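Local structure of halogenase (Chondromyces crocatus, 3E1T) at residues V137-V147 with L157-V165; H317-V326 with F347-Y355. The protein is an FAD-dependent halogenase of chondrochloren biosynthesis, probably installing chlorine with the help of its reduced flavin. All coordinates share one frame; numbering follows the deposited sequence.

Interaction 1. Residues V137-V147 with L157-V165; sequences VLFEGERAVGV and LMAHARFIV
With CG opposite the backbone N (chi1 -167°) and the chain extended as far as NE, Arg143 carries its guanidinium to the corner at Arg162, where NH2 donates to Arg162 O at 2.9 Å. The donor lies tilted 32° from the carbonyl plane, and NE adds a weak bond to the same oxygen. Ile164, its CG1 turned beside its own N (chi1 -45°), sends CD1 to 3.7 Å from Gly146 CA, while CG2 packs on Val147 CG1 at 3.7 Å and CG1 meets Ala144 CB. Between strands 143-147 and 157-161 the pairing is antiparallel: Val147 N donates to Ala159 O at 2.9 Å, Ala159 N returns to Val147 O, and Ala161 N reaches Val145 O from above its carbonyl plane. A classic beta bulge interrupts the pairing with strand 137-140: Leu138 O takes Val145 N and, weakly, Gly146 N. A leucine in place of Arg143 would probably leave Arg162 O without its guanidinium donor and Glu340 without one of its arginine partners. Although Arg143 NH2 and Arg162 NE lie 4.0 Å apart, both arginines form salt bridges with Glu340, whose carboxylate probably offsets their like charges, next to the apolar patch around Ile164.

Interaction 2. Residues H317-V326 with F347-Y355; sequences HLATYSALLV and FERRYRREY. With FAD (flavin-adenine dinucleotide), chain C.
Ser322 sets its CB over the centre of the Tyr351 ring, 3.4 Å from the centroid and 12° off the ring normal, a CH-pi contact. One helical turn on, Val326 repeats the arrangement on Phe347: CG2 stands over one face, 3.4 Å from the centroid, displaced toward the rim near CE1. That methyl lies beside its own backbone N because CG1 takes the anti position (chi1 166°). Leu325 packs beside it, with CB at the Phe347 ring edge, 3.7 Å from CD1, and CD1 against Arg350 CB at 3.6 Å. The same CD1 covers part of one face of Tyr321, whose hydroxyl shares water 2 with Arg350 O. At the N-terminal end of segment 317-326, His317 NE2 donates to Glu354 OE2 at 2.7 Å. The carboxylate oxygen lies in the imidazole plane, yet the donor approaches from above the carboxylate plane, and the two planes are steeply inclined to each other. This single direct hydrogen bond between the two segments probably helps to set the rotation of the imidazole, while Leu318 CD2 packs on Glu354 CG at 3.7 Å. Outside the pair, Ser322 OG accepts from Gly302 N, and Phe293 meets the Tyr351 ring. On another side of helix 317-326, Ala319 CB comes within 3.8 Å of FAD O2P, making it part of the cofactor pocket. The segment axes approach to 9.6 Å at 165°, the geometry of an antiparallel helix pair; here one helix borders the FAD diphosphate, as in the FAD-binding domain of flavin-dependent halogenases.

Overall arrangement
From the N terminus, strand 133-140 turns back into strand 143-150, and interaction 1 then closes the loop between residues 147 and 157. Past the corner at Arg162 the chain enters strand 163-166 of the five-stranded parallel sheet, so this contact joins that sheet to the four-stranded mixed one. Interaction 2 follows in series, neither nested nor crossed, closing the connection between residues 326 and 347 and pairing helix 315-333 with helix 340-368. The centres lie 22 Å apart, but the contacts meet directly: Val165 CG2 is 3.8 Å from Val326 CG1, packing the parallel sheet against the helix that borders FAD. Glu340 further links helix 340-368 to the arginines of interaction 1.

Interaction 1. Residues V137-V147 with L157-V165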
loop_
_atom_site.group_PDB
_atom_site.type_symbol
_atom_site.label_atom_id
_atom_site.label_comp_id
_atom_site.label_asym_id
_atom_site.label_seq_id
_atom_site.Cartn_x
_atom_site.Cartn_y
_atom_site.Cartn_z
ATOM N N VAL A 137 7.928 3.489 22.395
ATOM C CA VAL A 137 7.812 2.096 22.820
ATOM C C VAL A 137 8.868 1.848 23.912
ATOM O O VAL A 137 10.014 2.261 23.768
ATOM C CB VAL A 137 8.027 1.105 21.643
ATOM C CG1 VAL A 137 7.992 -0.338 22.132
ATOM C CG2 VAL A 137 6.968 1.315 20.540
ATOM N N LEU A 138 8.481 1.151 24.982
ATOM C CA LEU A 138 9.366 0.934 26.131
ATOM C C LEU A 138 9.962 -0.458 26.127
ATOM O O LEU A 138 9.276 -1.431 25.833
ATOM C CB LEU A 138 8.629 1.194 27.452
ATOM C CG LEU A 138 7.892 2.534 27.565
ATOM C CD1 LEU A 138 7.044 2.601 28.836
ATOM C CD2 LEU A 138 8.847 3.710 27.486
ATOM N N PHE A 139 11.245 -0.541 26.474
ATOM C CA PHE A 139 11.970 -1.799 26.481
ATOM C C PHE A 139 12.504 -2.186 27.858
ATOM O O PHE A 139 12.940 -1.341 28.646
ATOM C CB PHE A 139 13.128 -1.755 25.478
ATOM C CG PHE A 139 12.676 -1.732 24.039
ATOM C CD1 PHE A 139 12.616 -2.907 23.299
ATOM C CD2 PHE A 139 12.298 -0.541 23.439
ATOM C CE1 PHE A 139 12.182 -2.894 21.977
ATOM C CE2 PHE A 139 11.857 -0.516 22.110
ATOM C CZ PHE A 139 11.800 -1.694 21.384
ATOM N N GLU A 140 12.472 -3.490 28.107
ATOM C CA GLU A 140 13.041 -4.090 29.294
ATOM C C GLU A 140 13.432 -5.510 28.895
ATOM O O GLU A 140 12.718 -6.163 28.127
ATOM C CB GLU A 140 12.005 -4.079 30.422
ATOM C CG GLU A 140 12.361 -4.869 31.669
ATOM C CD GLU A 140 13.555 -4.311 32.382
ATOM O OE1 GLU A 140 13.487 -3.155 32.871
ATOM O OE2 GLU A 140 14.568 -5.033 32.456
ATOM N N GLY A 141 14.583 -5.962 29.386
ATOM C CA GLY A 141 15.085 -7.301 29.088
ATOM C C GLY A 141 15.296 -7.525 27.604
ATOM O O GLY A 141 15.153 -8.652 27.115
ATOM N N GLU A 142 15.640 -6.442 26.901
ATOM C CA GLU A 142 15.848 -6.427 25.448
ATOM C C GLU A 142 14.571 -6.775 24.692
ATOM O O GLU A 142 14.627 -7.261 23.562
ATOM C CB GLU A 142 16.964 -7.394 25.039
ATOM C CG GLU A 142 18.309 -7.169 25.719
ATOM C CD GLU A 142 19.276 -8.309 25.445
ATOM O OE1 GLU A 142 19.108 -8.989 24.408
ATOM O OE2 GLU A 142 20.194 -8.530 26.268
ATOM N N ARG A 143 13.425 -6.540 25.330
ATOM C CA ARG A 143 12.121 -6.844 24.752
ATOM C C ARG A 143 11.243 -5.598 24.809
ATOM O O ARG A 143 11.347 -4.808 25.757
ATOM C CB ARG A 143 11.458 -7.996 25.520
ATOM C CG ARG A 143 10.249 -8.600 24.814
ATOM C CD ARG A 143 9.429 -9.549 25.698
ATOM N NE ARG A 143 8.186 -9.950 25.031
ATOM C CZ ARG A 143 8.100 -10.899 24.095
ATOM N NH1 ARG A 143 9.180 -11.569 23.712
ATOM N NH2 ARG A 143 6.926 -11.186 23.545
ATOM N N ALA A 144 10.399 -5.400 23.795
ATOM C CA ALA A 144 9.384 -4.339 23.865
ATOM C C ALA A 144 8.381 -4.762 24.926
ATOM O O ALA A 144 7.915 -5.898 24.905
ATOM C CB ALA A 144 8.699 -4.143 22.525
ATOM N N VAL A 145 8.077 -3.868 25.870
ATOM C CA VAL A 145 7.229 -4.251 27.015
ATOM C C VAL A 145 6.051 -3.325 27.242
ATOM O O VAL A 145 5.145 -3.646 28.009
ATOM C CB VAL A 145 8.030 -4.435 28.355
ATOM C CG1 VAL A 145 8.748 -5.784 28.386
ATOM C CG2 VAL A 145 8.989 -3.298 28.597
ATOM N N GLY A 146 6.069 -2.175 26.583
ATOM C CA GLY A 146 4.966 -1.238 26.695
ATOM C C GLY A 146 5.144 -0.020 25.832
ATOM O O GLY A 146 6.023 0.015 24.970
ATOM N N VAL A 147 4.294 0.974 26.055
ATOM C CA VAL A 147 4.377 2.235 25.342
ATOM C C VAL A 147 4.181 3.415 26.292
ATOM O O VAL A 147 3.556 3.268 27.345
ATOM C CB VAL A 147 3.325 2.325 24.184
ATOM C CG1 VAL A 147 3.584 1.256 23.114
ATOM C CG2 VAL A 147 1.890 2.244 24.724
ATOM N N LEU A 157 0.792 9.012 29.845
ATOM C CA LEU A 157 0.587 7.744 30.561
ATOM C C LEU A 157 1.394 6.574 29.994
ATOM O O LEU A 157 2.157 6.734 29.038
ATOM C CB LEU A 157 -0.896 7.375 30.576
ATOM C CG LEU A 157 -1.887 8.210 31.386
ATOM C CD1 LEU A 157 -3.233 7.497 31.400
ATOM C CD2 LEU A 157 -1.390 8.458 32.812
ATOM N N MET A 158 1.205 5.392 30.581
ATOM C CA MET A 158 1.862 4.180 30.106
ATOM C C MET A 158 0.952 2.956 30.115
ATOM O O MET A 158 -0.025 2.897 30.867
ATOM C CB MET A 158 3.124 3.897 30.922
ATOM C CG MET A 158 4.247 4.880 30.657
ATOM S SD MET A 158 5.669 4.642 31.723
ATOM C CE MET A 158 5.038 5.183 33.322
ATOM N N ALA A 159 1.284 1.986 29.262
ATOM C CA ALA A 159 0.587 0.705 29.211
ATOM C C ALA A 159 1.564 -0.400 28.821
ATOM O O ALA A 159 2.552 -0.140 28.145
ATOM C CB ALA A 159 -0.585 0.767 28.232
ATOM N N HIS A 160 1.285 -1.628 29.250
ATOM C CA HIS A 160 2.211 -2.743 29.049
ATOM C C HIS A 160 1.520 -3.925 28.390
ATOM O O HIS A 160 0.317 -4.092 28.537
ATOM C CB HIS A 160 2.840 -3.186 30.379
ATOM C CG HIS A 160 3.383 -2.059 31.203
ATOM N ND1 HIS A 160 3.225 -1.995 32.572
ATOM C CD2 HIS A 160 4.076 -0.946 30.854
ATOM C CE1 HIS A 160 3.798 -0.895 33.029
ATOM N NE2 HIS A 160 4.317 -0.239 32.006
ATOM N N ALA A 161 2.288 -4.742 27.665
ATOM C CA ALA A 161 1.755 -5.908 26.968
ATOM C C ALA A 161 2.874 -6.847 26.581
ATOM O O ALA A 161 4.039 -6.456 26.573
ATOM C CB ALA A 161 0.972 -5.480 25.724
ATOM N N ARG A 162 2.524 -8.086 26.257
ATOM C CA ARG A 162 3.508 -9.044 25.759
ATOM C C ARG A 162 4.003 -8.688 24.332
ATOM O O ARG A 162 5.152 -8.977 23.976
ATOM C CB ARG A 162 2.941 -10.470 25.812
ATOM C CG ARG A 162 3.980 -11.559 25.534
ATOM C CD ARG A 162 3.372 -12.950 25.499
ATOM N NE ARG A 162 4.225 -13.896 24.775
ATOM C CZ ARG A 162 3.977 -15.198 24.635
ATOM N NH1 ARG A 162 2.901 -15.751 25.183
ATOM N NH2 ARG A 162 4.817 -15.961 23.945
ATOM N N PHE A 163 3.133 -8.063 23.537
ATOM C CA PHE A 163 3.442 -7.702 22.152
ATOM C C PHE A 163 3.046 -6.272 21.858
ATOM O O PHE A 163 1.959 -5.845 22.227
ATOM C CB PHE A 163 2.703 -8.605 21.175
ATOM C CG PHE A 163 3.027 -10.051 21.318
ATOM C CD1 PHE A 163 4.218 -10.559 20.838
ATOM C CD2 PHE A 163 2.119 -10.913 21.916
ATOM C CE1 PHE A 163 4.509 -11.915 20.964
ATOM C CE2 PHE A 163 2.399 -12.266 22.038
ATOM C CZ PHE A 163 3.597 -12.768 21.562
ATOM N N ILE A 164 3.939 -5.541 21.195
ATOM C CA ILE A 164 3.674 -4.171 20.748
ATOM C C ILE A 164 3.825 -4.162 19.225
ATOM O O ILE A 164 4.830 -4.650 18.714
ATOM C CB ILE A 164 4.682 -3.144 21.345
ATOM C CG1 ILE A 164 4.902 -3.366 22.853
ATOM C CG2 ILE A 164 4.241 -1.692 21.039
ATOM C CD1 ILE A 164 3.695 -3.090 23.725
ATOM N N VAL A 165 2.827 -3.641 18.512
ATOM C CA VAL A 165 2.897 -3.564 17.046
ATOM C C VAL A 165 2.710 -2.140 16.515
ATOM O O VAL A 165 1.732 -1.479 16.843
ATOM C CB VAL A 165 1.890 -4.508 16.358
ATOM C CG1 VAL A 165 1.948 -4.328 14.831
ATOM C CG2 VAL A 165 2.179 -5.983 16.740
HETATM O O HOH W 1 6.745 -7.784 26.174
#

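Interaction 2. Residues H317-V326 with F347-Y355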
loop_
_atom_site.group_PDB
_atom_site.type_symbol
_atom_site.label_atom_id
_atom_site.label_comp_id
_atom_site.label_asym_id
_atom_site.label_seq_id
_atom_site.Cartn_x
_atom_site.Cartn_y
_atom_site.Cartn_z
ATOM N N HIS A 317 -3.885 -3.745 0.760
ATOM C CA HIS A 317 -3.741 -5.192 0.759
ATOM C C HIS A 317 -2.531 -5.625 1.592
ATOM O O HIS A 317 -2.627 -6.556 2.396
ATOM C CB HIS A 317 -3.633 -5.715 -0.684
ATOM C CG HIS A 317 -3.051 -7.090 -0.798
ATOM N ND1 HIS A 317 -3.671 -8.206 -0.284
ATOM C CD2 HIS A 317 -1.918 -7.532 -1.392
ATOM C CE1 HIS A 317 -2.942 -9.278 -0.543
ATOM N NE2 HIS A 317 -1.869 -8.896 -1.211
ATOM N N LEU A 318 -1.394 -4.963 1.376
ATOM C CA LEU A 318 -0.160 -5.284 2.081
ATOM C C LEU A 318 -0.322 -5.062 3.584
ATOM O O LEU A 318 0.097 -5.889 4.384
ATOM C CB LEU A 318 1.017 -4.441 1.536
ATOM C CG LEU A 318 1.587 -4.926 0.192
ATOM C CD1 LEU A 318 2.677 -4.004 -0.310
ATOM C CD2 LEU A 318 2.101 -6.336 0.301
ATOM N N ALA A 319 -0.927 -3.936 3.940
ATOM C CA ALA A 319 -1.205 -3.608 5.341
ATOM C C ALA A 319 -2.091 -4.663 6.020
ATOM O O ALA A 319 -1.805 -5.094 7.143
ATOM C CB ALA A 319 -1.840 -2.239 5.440
ATOM N N THR A 320 -3.146 -5.089 5.325
ATOM C CA THR A 320 -4.119 -6.026 5.888
ATOM C C THR A 320 -3.599 -7.454 5.860
ATOM O O THR A 320 -3.920 -8.248 6.743
ATOM C CB THR A 320 -5.513 -5.944 5.188
ATOM O OG1 THR A 320 -5.388 -6.226 3.781
ATOM C CG2 THR A 320 -6.140 -4.566 5.383
ATOM N N TYR A 321 -2.793 -7.789 4.855
ATOM C CA TYR A 321 -2.168 -9.109 4.805
ATOM C C TYR A 321 -1.116 -9.239 5.898
ATOM O O TYR A 321 -1.050 -10.272 6.552
ATOM C CB TYR A 321 -1.533 -9.368 3.446
ATOM C CG TYR A 321 -0.829 -10.688 3.284
ATOM C CD1 TYR A 321 -1.474 -11.897 3.568
ATOM C CD2 TYR A 321 0.474 -10.741 2.793
ATOM C CE1 TYR A 321 -0.827 -13.112 3.382
ATOM C CE2 TYR A 321 1.123 -11.946 2.618
ATOM C CZ TYR A 321 0.465 -13.121 2.904
ATOM O OH TYR A 321 1.116 -14.314 2.707
ATOM N N SER A 322 -0.291 -8.210 6.077
ATOM C CA SER A 322 0.712 -8.227 7.161
ATOM C C SER A 322 0.053 -8.243 8.550
ATOM O O SER A 322 0.574 -8.875 9.463
ATOM C CB SER A 322 1.734 -7.092 7.037
ATOM O OG SER A 322 1.174 -5.789 7.157
ATOM N N ALA A 323 -1.083 -7.563 8.687
ATOM C CA ALA A 323 -1.920 -7.628 9.911
ATOM C C ALA A 323 -2.367 -9.052 10.244
ATOM O O ALA A 323 -2.154 -9.514 11.358
ATOM C CB ALA A 323 -3.115 -6.708 9.800
ATOM N N LEU A 324 -2.953 -9.754 9.275
ATOM C CA LEU A 324 -3.263 -11.188 9.406
ATOM C C LEU A 324 -2.082 -12.069 9.800
ATOM O O LEU A 324 -2.231 -12.992 10.606
ATOM C CB LEU A 324 -3.858 -11.725 8.104
ATOM C CG LEU A 324 -4.236 -13.207 7.980
ATOM C CD1 LEU A 324 -5.453 -13.562 8.845
ATOM C CD2 LEU A 324 -4.507 -13.531 6.517
ATOM N N LEU A 325 -0.928 -11.826 9.184
ATOM C CA LEU A 325 0.277 -12.597 9.453
ATOM C C LEU A 325 0.786 -12.349 10.870
ATOM O O LEU A 325 1.272 -13.265 11.540
ATOM C CB LEU A 325 1.376 -12.231 8.446
ATOM C CG LEU A 325 1.155 -12.607 6.978
ATOM C CD1 LEU A 325 2.278 -12.023 6.137
ATOM C CD2 LEU A 325 1.087 -14.108 6.829
ATOM N N VAL A 326 0.706 -11.103 11.311
ATOM C CA VAL A 326 1.148 -10.773 12.665
ATOM C C VAL A 326 0.126 -11.329 13.655
ATOM O O VAL A 326 0.505 -11.930 14.656
ATOM C CB VAL A 326 1.385 -9.261 12.854
ATOM C CG1 VAL A 326 1.496 -8.900 14.337
ATOM C CG2 VAL A 326 2.648 -8.858 12.162
ATOM N N PHE A 347 6.084 -14.702 9.563
ATOM C CA PHE A 347 5.480 -13.434 9.251
ATOM C C PHE A 347 6.345 -12.594 8.277
ATOM O O PHE A 347 5.863 -12.193 7.225
ATOM C CB PHE A 347 5.240 -12.674 10.561
ATOM C CG PHE A 347 5.288 -11.176 10.423
ATOM C CD1 PHE A 347 4.455 -10.514 9.531
ATOM C CD2 PHE A 347 6.155 -10.432 11.200
ATOM C CE1 PHE A 347 4.482 -9.136 9.421
ATOM C CE2 PHE A 347 6.198 -9.061 11.094
ATOM C CZ PHE A 347 5.346 -8.403 10.195
ATOM N N GLU A 348 7.600 -12.331 8.644
ATOM C CA GLU A 348 8.511 -11.550 7.804
ATOM C C GLU A 348 8.757 -12.200 6.432
ATOM O O GLU A 348 8.751 -11.517 5.400
ATOM C CB GLU A 348 9.830 -11.262 8.531
ATOM C CG GLU A 348 10.710 -10.238 7.784
ATOM C CD GLU A 348 11.723 -9.527 8.643
ATOM O OE1 GLU A 348 12.805 -9.187 8.106
ATOM O OE2 GLU A 348 11.433 -9.250 9.830
ATOM N N ARG A 349 8.930 -13.520 6.423
ATOM C CA ARG A 349 9.172 -14.259 5.194
ATOM C C ARG A 349 8.008 -14.086 4.212
ATOM O O ARG A 349 8.217 -13.700 3.077
ATOM C CB ARG A 349 9.396 -15.742 5.511
ATOM C CG ARG A 349 9.862 -16.563 4.327
ATOM C CD ARG A 349 9.860 -18.070 4.660
ATOM N NE ARG A 349 8.505 -18.593 4.860
ATOM C CZ ARG A 349 7.726 -19.067 3.883
ATOM N NH1 ARG A 349 8.152 -19.078 2.619
ATOM N NH2 ARG A 349 6.515 -19.527 4.170
ATOM N N ARG A 350 6.790 -14.350 4.677
ATOM C CA ARG A 350 5.568 -14.193 3.893
ATOM C C ARG A 350 5.329 -12.752 3.422
ATOM O O ARG A 350 4.930 -12.523 2.278
ATOM C CB ARG A 350 4.375 -14.634 4.730
ATOM C CG ARG A 350 3.669 -15.893 4.299
ATOM C CD ARG A 350 4.353 -17.127 4.793
ATOM N NE ARG A 350 3.372 -18.142 5.162
ATOM C CZ ARG A 350 2.808 -19.010 4.329
ATOM N NH1 ARG A 350 3.112 -19.023 3.029
ATOM N NH2 ARG A 350 1.935 -19.877 4.806
ATOM N N TYR A 351 5.548 -11.797 4.323
ATOM C CA TYR A 351 5.347 -10.375 4.042
ATOM C C TYR A 351 6.326 -9.883 2.959
ATOM O O TYR A 351 5.922 -9.193 2.017
ATOM C CB TYR A 351 5.507 -9.581 5.346
ATOM C CG TYR A 351 5.056 -8.104 5.352
ATOM C CD1 TYR A 351 4.384 -7.518 4.276
ATOM C CD2 TYR A 351 5.279 -7.320 6.479
ATOM C CE1 TYR A 351 3.971 -6.174 4.320
ATOM C CE2 TYR A 351 4.885 -5.973 6.532
ATOM C CZ TYR A 351 4.222 -5.413 5.458
ATOM O OH TYR A 351 3.824 -4.094 5.535
ATOM N N ARG A 352 7.601 -10.223 3.111
ATOM C CA ARG A 352 8.635 -9.860 2.143
ATOM C C ARG A 352 8.353 -10.508 0.775
ATOM O O ARG A 352 8.654 -9.925 -0.266
ATOM C CB ARG A 352 10.022 -10.286 2.641
ATOM C CG ARG A 352 10.583 -9.408 3.746
ATOM C CD ARG A 352 12.051 -9.713 4.112
ATOM N NE ARG A 352 12.462 -8.809 5.183
ATOM C CZ ARG A 352 12.818 -7.536 5.012
ATOM N NH1 ARG A 352 12.884 -7.008 3.792
ATOM N NH2 ARG A 352 13.132 -6.786 6.065
ATOM N N ARG A 353 7.771 -11.706 0.790
ATOM C CA ARG A 353 7.414 -12.396 -0.448
ATOM C C ARG A 353 6.352 -11.626 -1.218
ATOM O O ARG A 353 6.498 -11.428 -2.426
ATOM C CB ARG A 353 6.957 -13.830 -0.183
ATOM C CG ARG A 353 8.106 -14.751 0.078
ATOM C CD ARG A 353 7.693 -16.062 0.732
ATOM N NE ARG A 353 7.134 -17.029 -0.212
ATOM C CZ ARG A 353 7.844 -17.754 -1.075
ATOM N NH1 ARG A 353 9.161 -17.617 -1.163
ATOM N NH2 ARG A 353 7.233 -18.614 -1.875
ATOM N N GLU A 354 5.303 -11.178 -0.522
ATOM C CA GLU A 354 4.220 -10.450 -1.170
ATOM C C GLU A 354 4.653 -9.030 -1.588
ATOM O O GLU A 354 4.304 -8.570 -2.682
ATOM C CB GLU A 354 2.972 -10.416 -0.279
ATOM C CG GLU A 354 1.732 -9.772 -0.924
ATOM C CD GLU A 354 1.052 -10.635 -2.022
ATOM O OE1 GLU A 354 1.490 -11.776 -2.319
ATOM O OE2 GLU A 354 0.055 -10.150 -2.587
ATOM N N TYR A 355 5.399 -8.354 -0.714
ATOM C CA TYR A 355 5.990 -7.045 -1.020
ATOM C C TYR A 355 6.937 -7.137 -2.229
ATOM O O TYR A 355 6.888 -6.281 -3.123
ATOM C CB TYR A 355 6.726 -6.483 0.207
ATOM C CG TYR A 355 7.681 -5.342 -0.073
ATOM C CD1 TYR A 355 7.227 -4.018 -0.151
ATOM C CD2 TYR A 355 9.050 -5.581 -0.232
ATOM C CE1 TYR A 355 8.126 -2.961 -0.402
ATOM C CE2 TYR A 355 9.948 -4.535 -0.489
ATOM C CZ TYR A 355 9.475 -3.243 -0.574
ATOM O OH TYR A 355 10.365 -2.234 -0.809
HETATM P PA FAD C . -2.326 4.327 7.784
HETATM O O1A FAD C . -3.528 4.173 6.890
HETATM O O2A FAD C . -1.433 5.472 7.451
HETATM O O5B FAD C . -2.873 4.523 9.290
HETATM C C5B FAD C . -1.986 4.637 10.392
HETATM C C4B FAD C . -2.720 5.282 11.571
HETATM O O4B FAD C . -1.837 5.518 12.649
HETATM C C3B FAD C . -3.302 6.637 11.183
HETATM O O3B FAD C . -4.681 6.615 11.475
HETATM C C2B FAD C . -2.593 7.642 12.068
HETATM O O2B FAD C . -3.498 8.609 12.524
HETATM C C1B FAD C . -2.091 6.781 13.212
HETATM N N9A FAD C . -0.862 7.254 13.873
HETATM C C8A FAD C . 0.245 7.849 13.322
HETATM N N7A FAD C . 1.131 8.084 14.318
HETATM C C5A FAD C . 0.615 7.636 15.488
HETATM C C6A FAD C . 1.080 7.629 16.813
HETATM N N6A FAD C . 2.212 8.253 17.161
HETATM N N1A FAD C . 0.286 7.082 17.793
HETATM C C2A FAD C . -0.957 6.579 17.504
HETATM N N3A FAD C . -1.407 6.604 16.202
HETATM C C4A FAD C . -0.636 7.114 15.214
HETATM N N1 FAD C . -3.270 1.931 -1.229
HETATM C C2 FAD C . -4.317 1.251 -1.786
HETATM O O2 FAD C . -4.638 0.175 -1.288
HETATM N N3 FAD C . -4.965 1.779 -2.890
HETATM C C4 FAD C . -4.572 3.000 -3.429
HETATM O O4 FAD C . -5.161 3.483 -4.398
HETATM C C4X FAD C . -3.499 3.681 -2.869
HETATM N N5 FAD C . -3.079 4.897 -3.376
HETATM C C5X FAD C . -2.015 5.558 -2.792
HETATM C C6 FAD C . -1.575 6.783 -3.302
HETATM C C7 FAD C . -0.491 7.445 -2.703
HETATM C C7M FAD C . 0.105 8.639 -3.393
HETATM C C8 FAD C . 0.156 6.881 -1.597
HETATM C C8M FAD C . 1.445 7.452 -1.052
HETATM C C9 FAD C . -0.296 5.668 -1.089
HETATM C C9A FAD C . -1.374 4.999 -1.680
HETATM N N10 FAD C . -1.804 3.797 -1.150
HETATM C C10 FAD C . -2.856 3.133 -1.746
HETATM C "C1'" FAD C . -1.187 3.243 0.123
HETATM C "C2'" FAD C . -2.054 3.426 1.374
HETATM O "O2'" FAD C . -2.160 4.812 1.630
HETATM C "C3'" FAD C . -1.415 2.741 2.592
HETATM O "O3'" FAD C . -0.751 1.556 2.211
HETATM C "C4'" FAD C . -2.397 2.330 3.690
HETATM O "O4'" FAD C . -3.046 3.476 4.193
HETATM C "C5'" FAD C . -1.630 1.644 4.821
HETATM O "O5'" FAD C . -2.445 1.557 5.957
HETATM P P FAD C . -1.816 1.524 7.435
HETATM O O1P FAD C . -2.830 0.917 8.381
HETATM O O2P FAD C . -0.553 0.722 7.452
HETATM O O3P FAD C . -1.412 3.025 7.757
HETATM O O HOH W 2 3.272 -14.388 1.089
#